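PDB 3CWV: DNA gyrase, B subunit, truncated from Myxococcus xanthus, which probably takes part in the ATP-dependent breakage, passage and rejoining of double-stranded DNA as the B subunit of a type II topoisomerase. Local coordinates for residues L283-T287 / L353-R357; Q274-A279 / L336-I341; I11-R16 / V103-S109. One frame throughout, in Å; residues are numbered along the deposited sequence.

Contact 1 (L283-T287 / L353-R357); sequences LSGET and LLARR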
loop_
_atom_site.group_PDB
_atom_site.type_symbol
_atom_site.label_atom_id
_atom_site.label_comp_id
_atom_site.label_asym_id
_atom_site.label_seq_id
_atom_site.Cartn_x
_atom_site.Cartn_y
_atom_site.Cartn_z
ATOM N N LEU A 283 -16.512 28.806 11.683
ATOM C CA LEU A 283 -15.955 29.247 12.961
ATOM C C LEU A 283 -15.643 30.741 12.956
ATOM O O LEU A 283 -15.925 31.442 13.932
ATOM C CB LEU A 283 -14.699 28.434 13.319
ATOM C CG LEU A 283 -14.916 27.007 13.844
ATOM C CD1 LEU A 283 -13.571 26.297 14.086
ATOM C CD2 LEU A 283 -15.756 26.991 15.108
ATOM N N SER A 284 -15.070 31.215 11.855
ATOM C CA SER A 284 -14.723 32.613 11.690
ATOM C C SER A 284 -15.925 33.459 11.275
ATOM O O SER A 284 -15.827 34.685 11.207
ATOM C CB SER A 284 -13.624 32.752 10.639
ATOM O OG SER A 284 -14.081 32.343 9.362
ATOM N N GLY A 285 -17.053 32.803 10.999
ATOM C CA GLY A 285 -18.233 33.465 10.453
ATOM C C GLY A 285 -17.997 34.012 9.056
ATOM O O GLY A 285 -18.676 34.941 8.622
ATOM N N GLU A 286 -17.026 33.446 8.347
ATOM C CA GLU A 286 -16.748 33.867 6.979
ATOM C C GLU A 286 -17.212 32.820 5.955
ATOM O O GLU A 286 -18.010 31.922 6.267
ATOM C CB GLU A 286 -15.260 34.162 6.804
ATOM C CG GLU A 286 -14.979 35.494 6.120
ATOM C CD GLU A 286 -14.320 36.511 7.042
ATOM O OE1 GLU A 286 -13.420 37.236 6.559
ATOM O OE2 GLU A 286 -14.679 36.578 8.243
ATOM N N THR A 287 -16.703 32.952 4.734
ATOM C CA THR A 287 -17.075 32.086 3.624
ATOM C C THR A 287 -15.869 31.228 3.208
ATOM O O THR A 287 -14.723 31.602 3.481
ATOM C CB THR A 287 -17.579 32.942 2.438
ATOM O OG1 THR A 287 -18.510 32.190 1.655
ATOM C CG2 THR A 287 -16.419 33.434 1.557
ATOM N N LEU A 353 -4.936 29.427 12.360
ATOM C CA LEU A 353 -5.587 29.161 11.060
ATOM C C LEU A 353 -6.686 30.184 10.788
ATOM O O LEU A 353 -6.875 30.623 9.663
ATOM C CB LEU A 353 -6.208 27.760 11.032
ATOM C CG LEU A 353 -5.282 26.552 11.187
ATOM C CD1 LEU A 353 -6.086 25.279 10.990
ATOM C CD2 LEU A 353 -4.131 26.647 10.196
ATOM N N LEU A 354 -7.412 30.539 11.841
ATOM C CA LEU A 354 -8.518 31.489 11.751
ATOM C C LEU A 354 -7.962 32.848 11.351
ATOM O O LEU A 354 -8.589 33.597 10.611
ATOM C CB LEU A 354 -9.212 31.556 13.103
ATOM C CG LEU A 354 -10.713 31.339 13.187
ATOM C CD1 LEU A 354 -11.078 30.376 14.323
ATOM C CD2 LEU A 354 -11.369 32.689 13.391
ATOM N N ALA A 355 -6.752 33.137 11.815
ATOM C CA ALA A 355 -6.068 34.390 11.503
ATOM C C ALA A 355 -5.415 34.387 10.121
ATOM O O ALA A 355 -4.650 35.299 9.791
ATOM C CB ALA A 355 -5.027 34.701 12.582
ATOM N N ARG A 356 -5.712 33.362 9.320
ATOM C CA ARG A 356 -5.115 33.216 7.981
ATOM C C ARG A 356 -6.022 33.731 6.862
ATOM O O ARG A 356 -5.590 33.816 5.702
ATOM C CB ARG A 356 -4.742 31.752 7.704
ATOM C CG ARG A 356 -3.414 31.328 8.287
ATOM C CD ARG A 356 -3.106 29.846 8.039
ATOM N NE ARG A 356 -1.856 29.483 8.700
ATOM C CZ ARG A 356 -1.153 28.374 8.482
ATOM N NH1 ARG A 356 -1.560 27.472 7.597
ATOM N NH2 ARG A 356 -0.029 28.173 9.154
ATOM N N ARG A 357 -7.266 34.064 7.213
ATOM C CA ARG A 357 -8.262 34.516 6.235
ATOM C C ARG A 357 -7.792 35.710 5.396
ATOM O O ARG A 357 -7.888 35.688 4.162
ATOM C CB ARG A 357 -9.595 34.853 6.915
ATOM C CG ARG A 357 -9.621 36.212 7.614
ATOM C CD ARG A 357 -9.857 36.075 9.102
ATOM N NE ARG A 357 -11.263 36.265 9.444
ATOM C CZ ARG A 357 -11.797 35.945 10.617
ATOM N NH1 ARG A 357 -11.042 35.400 11.562
ATOM N NH2 ARG A 357 -13.088 36.162 10.846
#
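Glu286 and Arg357 form a salt bridge between the chain segments that leave two helices, and the first of these, helix 267-284, ends in a Schellman motif with Gly285 at positive phi. Arg357 NH2 donates a hydrogen bond to Glu286 OE2 over 3.1 Å, with an N-H...O angle of 154°. The donor comes from above the carboxylate plane, and the carboxylate and guanidinium planes stand 68° apart, so one N-H and one oxygen carry the bond instead of a flat two-pronged pairing. Beneath the guanidinium sits Ser284: its CB lies over one face, offset toward the rim, and is 3.5 Å from Arg357 NH2. The same carbon meets Leu354 CD2 at 3.6 Å, so it touches both a charged group and an aliphatic branch.

The next shell fixes these groups in place. CG of Arg357 falls between the backbone N and the carbonyl carbon (chi1 79°), and further bends at chi2 and chi3 fold the chain back over its own type I turn, Leu354 to Arg357. There Arg357 NH1 donates to Leu354 O at 3.2 Å, arriving well above the carbonyl plane. One guanidinium thus ties down its own turn with one nitrogen and holds the other segment with another. Ser284 OG is turned into its own helix, sharing its hydrogen between Leu280 O and Ala281 O, and this leaves CB to face the arginine.

Farther out, Phe291 touches both Ser284 and Arg357, while Arg356 NH1 bonds to Gln298 O. Arg357 is the last modelled residue, and the contact lies at the protein surface. Its apolar margin is light: Leu283 CB rests against Leu354 CD1 at 4.2 Å.

Contact 2 (Q274-A279 / L336-I341); sequences QALRGA and LQPLFI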
loop_
_atom_site.group_PDB
_atom_site.type_symbol
_atom_site.label_atom_id
_atom_site.label_comp_id
_atom_site.label_asym_id
_atom_site.label_seq_id
_atom_site.Cartn_x
_atom_site.Cartn_y
_atom_site.Cartn_z
ATOM N N GLN A 274 -12.598 20.138 1.681
ATOM C CA GLN A 274 -13.857 20.872 1.700
ATOM C C GLN A 274 -14.438 20.931 3.103
ATOM O O GLN A 274 -14.968 21.976 3.523
ATOM C CB GLN A 274 -14.864 20.287 0.698
ATOM C CG GLN A 274 -14.489 20.607 -0.772
ATOM C CD GLN A 274 -14.503 22.116 -1.079
ATOM O OE1 GLN A 274 -13.451 22.758 -1.210
ATOM N NE2 GLN A 274 -15.701 22.681 -1.172
ATOM N N ALA A 275 -14.338 19.820 3.828
ATOM C CA ALA A 275 -14.793 19.755 5.215
ATOM C C ALA A 275 -14.009 20.721 6.114
ATOM O O ALA A 275 -14.600 21.401 6.949
ATOM C CB ALA A 275 -14.694 18.318 5.744
ATOM N N LEU A 276 -12.688 20.793 5.925
ATOM C CA LEU A 276 -11.829 21.664 6.746
ATOM C C LEU A 276 -12.011 23.152 6.414
ATOM O O LEU A 276 -12.195 23.987 7.315
ATOM C CB LEU A 276 -10.350 21.284 6.589
ATOM C CG LEU A 276 -9.295 22.086 7.375
ATOM C CD1 LEU A 276 -9.590 22.154 8.878
ATOM C CD2 LEU A 276 -7.915 21.531 7.136
ATOM N N ARG A 277 -11.943 23.484 5.129
ATOM C CA ARG A 277 -12.184 24.854 4.676
ATOM C C ARG A 277 -13.550 25.362 5.125
ATOM O O ARG A 277 -13.706 26.548 5.420
ATOM C CB ARG A 277 -12.085 24.938 3.156
ATOM C CG ARG A 277 -10.674 24.896 2.617
ATOM C CD ARG A 277 -10.702 25.054 1.109
ATOM N NE ARG A 277 -11.319 26.330 0.750
ATOM C CZ ARG A 277 -11.718 26.665 -0.472
ATOM N NH1 ARG A 277 -11.564 25.818 -1.479
ATOM N NH2 ARG A 277 -12.272 27.853 -0.684
ATOM N N GLY A 278 -14.522 24.452 5.179
ATOM C CA GLY A 278 -15.875 24.745 5.609
ATOM C C GLY A 278 -16.047 24.906 7.113
ATOM O O GLY A 278 -16.895 25.687 7.571
ATOM N N ALA A 279 -15.271 24.140 7.879
ATOM C CA ALA A 279 -15.268 24.240 9.324
ATOM C C ALA A 279 -14.666 25.581 9.714
ATOM O O ALA A 279 -15.198 26.265 10.579
ATOM C CB ALA A 279 -14.475 23.091 9.945
ATOM N N LEU A 336 -17.005 14.624 8.132
ATOM C CA LEU A 336 -15.879 15.287 8.784
ATOM C C LEU A 336 -16.116 16.740 9.164
ATOM O O LEU A 336 -15.514 17.230 10.122
ATOM C CB LEU A 336 -14.623 15.198 7.931
ATOM C CG LEU A 336 -14.106 13.790 7.640
ATOM C CD1 LEU A 336 -12.761 13.931 6.970
ATOM C CD2 LEU A 336 -13.986 12.973 8.931
ATOM N N GLN A 337 -16.967 17.439 8.412
ATOM C CA GLN A 337 -17.160 18.873 8.672
ATOM C C GLN A 337 -17.600 19.202 10.106
ATOM O O GLN A 337 -17.001 20.070 10.726
ATOM C CB GLN A 337 -18.065 19.538 7.636
ATOM C CG GLN A 337 -18.007 21.055 7.695
ATOM C CD GLN A 337 -18.520 21.706 6.446
ATOM O OE1 GLN A 337 -17.930 21.565 5.377
ATOM N NE2 GLN A 337 -19.621 22.435 6.567
ATOM N N PRO A 338 -18.618 18.498 10.644
ATOM C CA PRO A 338 -19.016 18.745 12.043
ATOM C C PRO A 338 -17.981 18.286 13.086
ATOM O O PRO A 338 -17.881 18.892 14.158
ATOM C CB PRO A 338 -20.315 17.949 12.205
ATOM C CG PRO A 338 -20.389 17.018 11.056
ATOM C CD PRO A 338 -19.495 17.524 9.974
ATOM N N LEU A 339 -17.235 17.228 12.769
ATOM C CA LEU A 339 -16.135 16.777 13.621
ATOM C C LEU A 339 -15.004 17.783 13.677
ATOM O O LEU A 339 -14.430 17.990 14.738
ATOM C CB LEU A 339 -15.605 15.415 13.166
ATOM C CG LEU A 339 -16.539 14.202 13.247
ATOM C CD1 LEU A 339 -15.839 12.940 12.732
ATOM C CD2 LEU A 339 -17.071 13.962 14.661
ATOM N N PHE A 340 -14.685 18.406 12.541
ATOM C CA PHE A 340 -13.662 19.430 12.476
ATOM C C PHE A 340 -14.105 20.663 13.292
ATOM O O PHE A 340 -13.296 21.232 14.028
ATOM C CB PHE A 340 -13.426 19.885 11.037
ATOM C CG PHE A 340 -12.302 19.161 10.288
ATOM C CD1 PHE A 340 -11.005 19.121 10.783
ATOM C CD2 PHE A 340 -12.556 18.593 9.030
ATOM C CE1 PHE A 340 -9.973 18.508 10.057
ATOM C CE2 PHE A 340 -11.558 17.977 8.307
ATOM C CZ PHE A 340 -10.253 17.925 8.813
ATOM N N ILE A 341 -15.362 21.092 13.117
ATOM C CA ILE A 341 -15.945 22.219 13.884
ATOM C C ILE A 341 -15.761 22.031 15.405
ATOM O O ILE A 341 -15.156 22.870 16.068
ATOM C CB ILE A 341 -17.448 22.453 13.527
ATOM C CG1 ILE A 341 -17.571 23.034 12.110
ATOM C CG2 ILE A 341 -18.122 23.418 14.534
ATOM C CD1 ILE A 341 -18.990 23.115 11.575
#
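Phe340 reaches from helix 336-341 onto the flank of helix 274-279, and most of its side-chain atoms find a partner there. Its CB starts the contact against Ala279 CB at 3.5 Å. One side of the ring then runs along the opposing backbone, with CD2 3.8 Å from Leu276 N, and CE2 continues to Leu276 CB. On the other side CD1 and CE1 both meet Leu276 CD1. That methyl stands over the ring face in a CH-pi contact, 4.0 Å from the centroid and 20° off the normal, and the two side chains cross at about a right angle. At the tip, CZ ends near Leu276 CB. Cutting Phe340 back to an alanine is likely to leave the Leu276 methyl without its aromatic face and to open a gap between the two helices.

The segments cross at -43° with their axes 8.2 Å apart, a close approach allowed by Ala275, Gly278 and Ala279. Ala275 CB packs on Leu336 CB at 3.8 Å, and Ala279 CB also meets Ile341 CG1. Gln337, with CG anti to the backbone N (chi1 -166°) and an extended chain beyond, lies across the facing helix: its CG is 3.5 Å from Ala275 O, and its amide passes beside Gly278, where a CB would run into OE1. Arg333 NH2 gives that oxygen a weak hydrogen bond.

Both helices belong to the S5-like transducer domain of the GyrB family and pack on its sheet. Phe340 meets Phe230 edge to face; Leu336 touches Phe230 and Phe232 of strand 228-234, and Leu276 extends to Leu243 and Trp245 of strand 237-245, with Trp293 and Val296 of helix 293-296 beside it.

Contact 3 (I11-R16 / V103-S109); sequences IVENVR and VVSLALS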
loop_
_atom_site.group_PDB
_atom_site.type_symbol
_atom_site.label_atom_id
_atom_site.label_comp_id
_atom_site.label_asym_id
_atom_site.label_seq_id
_atom_site.Cartn_x
_atom_site.Cartn_y
_atom_site.Cartn_z
ATOM N N ILE A 11 -1.367 -16.896 -20.362
ATOM C CA ILE A 11 -1.119 -15.650 -19.631
ATOM C C ILE A 11 0.360 -15.356 -19.410
ATOM O O ILE A 11 0.807 -14.258 -19.726
ATOM C CB ILE A 11 -1.932 -15.595 -18.308
ATOM C CG1 ILE A 11 -3.426 -15.463 -18.636
ATOM C CG2 ILE A 11 -1.532 -14.400 -17.458
ATOM C CD1 ILE A 11 -4.285 -15.290 -17.427
ATOM N N VAL A 12 1.136 -16.344 -18.957
ATOM C CA VAL A 12 2.563 -16.106 -18.699
ATOM C C VAL A 12 3.283 -15.687 -19.985
ATOM O O VAL A 12 4.121 -14.786 -19.979
ATOM C CB VAL A 12 3.236 -17.355 -18.121
ATOM C CG1 VAL A 12 4.759 -17.216 -18.132
ATOM C CG2 VAL A 12 2.684 -17.628 -16.700
ATOM N N GLU A 13 2.962 -16.374 -21.081
ATOM C CA GLU A 13 3.641 -16.107 -22.350
ATOM C C GLU A 13 3.232 -14.771 -22.951
ATOM O O GLU A 13 4.067 -14.087 -23.535
ATOM C CB GLU A 13 3.466 -17.277 -23.339
ATOM C CG GLU A 13 4.385 -18.458 -23.030
ATOM C CD GLU A 13 5.867 -18.068 -22.936
ATOM O OE1 GLU A 13 6.346 -17.264 -23.766
ATOM O OE2 GLU A 13 6.568 -18.581 -22.037
ATOM N N ASN A 14 1.975 -14.378 -22.759
ATOM C CA ASN A 14 1.489 -13.040 -23.111
ATOM C C ASN A 14 2.221 -11.947 -22.366
ATOM O O ASN A 14 2.587 -10.923 -22.946
ATOM C CB ASN A 14 0.003 -12.886 -22.797
ATOM C CG ASN A 14 -0.883 -13.611 -23.800
ATOM O OD1 ASN A 14 -0.397 -14.238 -24.748
ATOM N ND2 ASN A 14 -2.190 -13.530 -23.586
ATOM N N VAL A 15 2.428 -12.149 -21.070
ATOM C CA VAL A 15 3.187 -11.176 -20.274
ATOM C C VAL A 15 4.645 -11.117 -20.721
ATOM O O VAL A 15 5.214 -10.027 -20.850
ATOM C CB VAL A 15 3.104 -11.500 -18.754
ATOM C CG1 VAL A 15 3.989 -10.562 -17.949
ATOM C CG2 VAL A 15 1.647 -11.371 -18.268
ATOM N N ARG A 16 5.258 -12.287 -20.927
ATOM C CA ARG A 16 6.680 -12.324 -21.324
ATOM C C ARG A 16 6.898 -11.728 -22.722
ATOM O O ARG A 16 8.001 -11.276 -23.024
ATOM C CB ARG A 16 7.226 -13.744 -21.310
ATOM C CG ARG A 16 7.326 -14.322 -19.872
ATOM C CD ARG A 16 8.047 -15.685 -19.859
ATOM N NE ARG A 16 9.443 -15.628 -20.319
ATOM C CZ ARG A 16 10.521 -15.431 -19.571
ATOM N NH1 ARG A 16 10.445 -15.154 -18.259
ATOM N NH2 ARG A 16 11.715 -15.438 -20.171
ATOM N N VAL A 103 1.046 -12.698 -10.952
ATOM C CA VAL A 103 1.472 -13.507 -12.075
ATOM C C VAL A 103 2.477 -12.738 -12.960
ATOM O O VAL A 103 3.284 -13.353 -13.619
ATOM C CB VAL A 103 0.303 -13.990 -12.952
ATOM C CG1 VAL A 103 -0.367 -12.843 -13.735
ATOM C CG2 VAL A 103 0.797 -15.084 -13.973
ATOM N N VAL A 104 2.421 -11.410 -12.934
ATOM C CA VAL A 104 3.419 -10.621 -13.704
ATOM C C VAL A 104 4.811 -10.779 -13.101
ATOM O O VAL A 104 5.769 -10.994 -13.819
ATOM C CB VAL A 104 3.016 -9.159 -13.790
ATOM C CG1 VAL A 104 4.066 -8.324 -14.618
ATOM C CG2 VAL A 104 1.662 -9.064 -14.442
ATOM N N SER A 105 4.922 -10.666 -11.780
ATOM C CA SER A 105 6.217 -10.826 -11.123
ATOM C C SER A 105 6.772 -12.207 -11.389
ATOM O O SER A 105 7.959 -12.363 -11.667
ATOM C CB SER A 105 6.132 -10.552 -9.629
ATOM O OG SER A 105 5.692 -9.229 -9.414
ATOM N N LEU A 106 5.919 -13.217 -11.288
ATOM C CA LEU A 106 6.344 -14.592 -11.563
ATOM C C LEU A 106 6.666 -14.791 -13.041
ATOM O O LEU A 106 7.717 -15.364 -13.371
ATOM C CB LEU A 106 5.233 -15.590 -11.179
ATOM C CG LEU A 106 4.825 -15.608 -9.701
ATOM C CD1 LEU A 106 3.656 -16.619 -9.489
ATOM C CD2 LEU A 106 5.996 -15.915 -8.819
ATOM N N ALA A 107 5.785 -14.323 -13.932
ATOM C CA ALA A 107 6.028 -14.479 -15.381
ATOM C C ALA A 107 7.373 -13.887 -15.804
ATOM O O ALA A 107 8.048 -14.427 -16.688
ATOM C CB ALA A 107 4.888 -13.794 -16.240
ATOM N N LEU A 108 7.731 -12.753 -15.210
ATOM C CA LEU A 108 8.940 -12.012 -15.619
ATOM C C LEU A 108 10.188 -12.340 -14.797
ATOM O O LEU A 108 11.119 -11.529 -14.714
ATOM C CB LEU A 108 8.673 -10.494 -15.607
ATOM C CG LEU A 108 7.523 -10.075 -16.555
ATOM C CD1 LEU A 108 7.270 -8.576 -16.514
ATOM C CD2 LEU A 108 7.720 -10.588 -18.015
ATOM N N SER A 109 10.176 -13.512 -14.157
ATOM C CA SER A 109 11.345 -14.035 -13.466
ATOM C C SER A 109 12.017 -15.101 -14.354
ATOM O O SER A 109 11.361 -15.703 -15.189
ATOM C CB SER A 109 10.949 -14.625 -12.087
ATOM O OG SER A 109 10.066 -15.744 -12.270
#
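With CG1 of Val15 anti to the backbone N (chi1 175°), that methyl is carried against the facing helix, where Ala107 CB lies 3.8 Å and Leu108 CD2 3.7 Å from Val15 CG1. Val104 CG1 closes on the same methyl at 4.0 Å, so three residues meet one branch. Val12 is turned likewise: its CG1 reaches Ala107 CB at 3.9 Å, while its CG2 approaches Val103 CG2. Ala107 therefore fits between two valines one helical turn apart, and Ile11 CG2 extends the apolar strip toward Val103 CG1.

A bend at chi3 takes the end of Arg16 to where the second helix finishes. Its NH1 donates to Ala107 O over 3.0 Å at an N-H...O angle of 161°, a bond lying in the carbonyl plane and close to the guanidinium plane. Arg16 CG also brushes this oxygen, at 3.3 Å, so the aliphatic start of the side chain and its charged end both curl about one carbonyl. NH2 forms a salt bridge with Asp160 OD2, and Asp160 in turn shares backbone hydrogen bonds with Leu108, a second tie between the arginine and the helix end.

The segments cross at -72°, in what is, by family, the GHKL-type ATPase domain. Tyr22 of helix 20-23 covers Val15 and Val104, Phe37 of helix 28-47 backs Val104, and Ser109 opens strand 109-118, its side chain touching Phe157 of strand 151-159.

From the N terminus, contact 3 comes first: residues 11-16 meet 103-109, closing a long excursion through helix 28-47 and the first two strands of the eight-stranded sheet just where strand 109-118 begins. It is complete before the others open, and lies on the opposite side of the chain's centre, about 47 Å from contact 2 and 55 Å from contact 1, centre to centre. Those two cross. Helix 267-284 supplies 274-279 to contact 2, and its last turn and the residues after it to contact 1; helix 328-345 answers the former, the end of helix 350-354 and the chain beyond it the latter. Their centres are about 12 Å apart, and through them helix 267-284 is tied to two successive C-terminal helices.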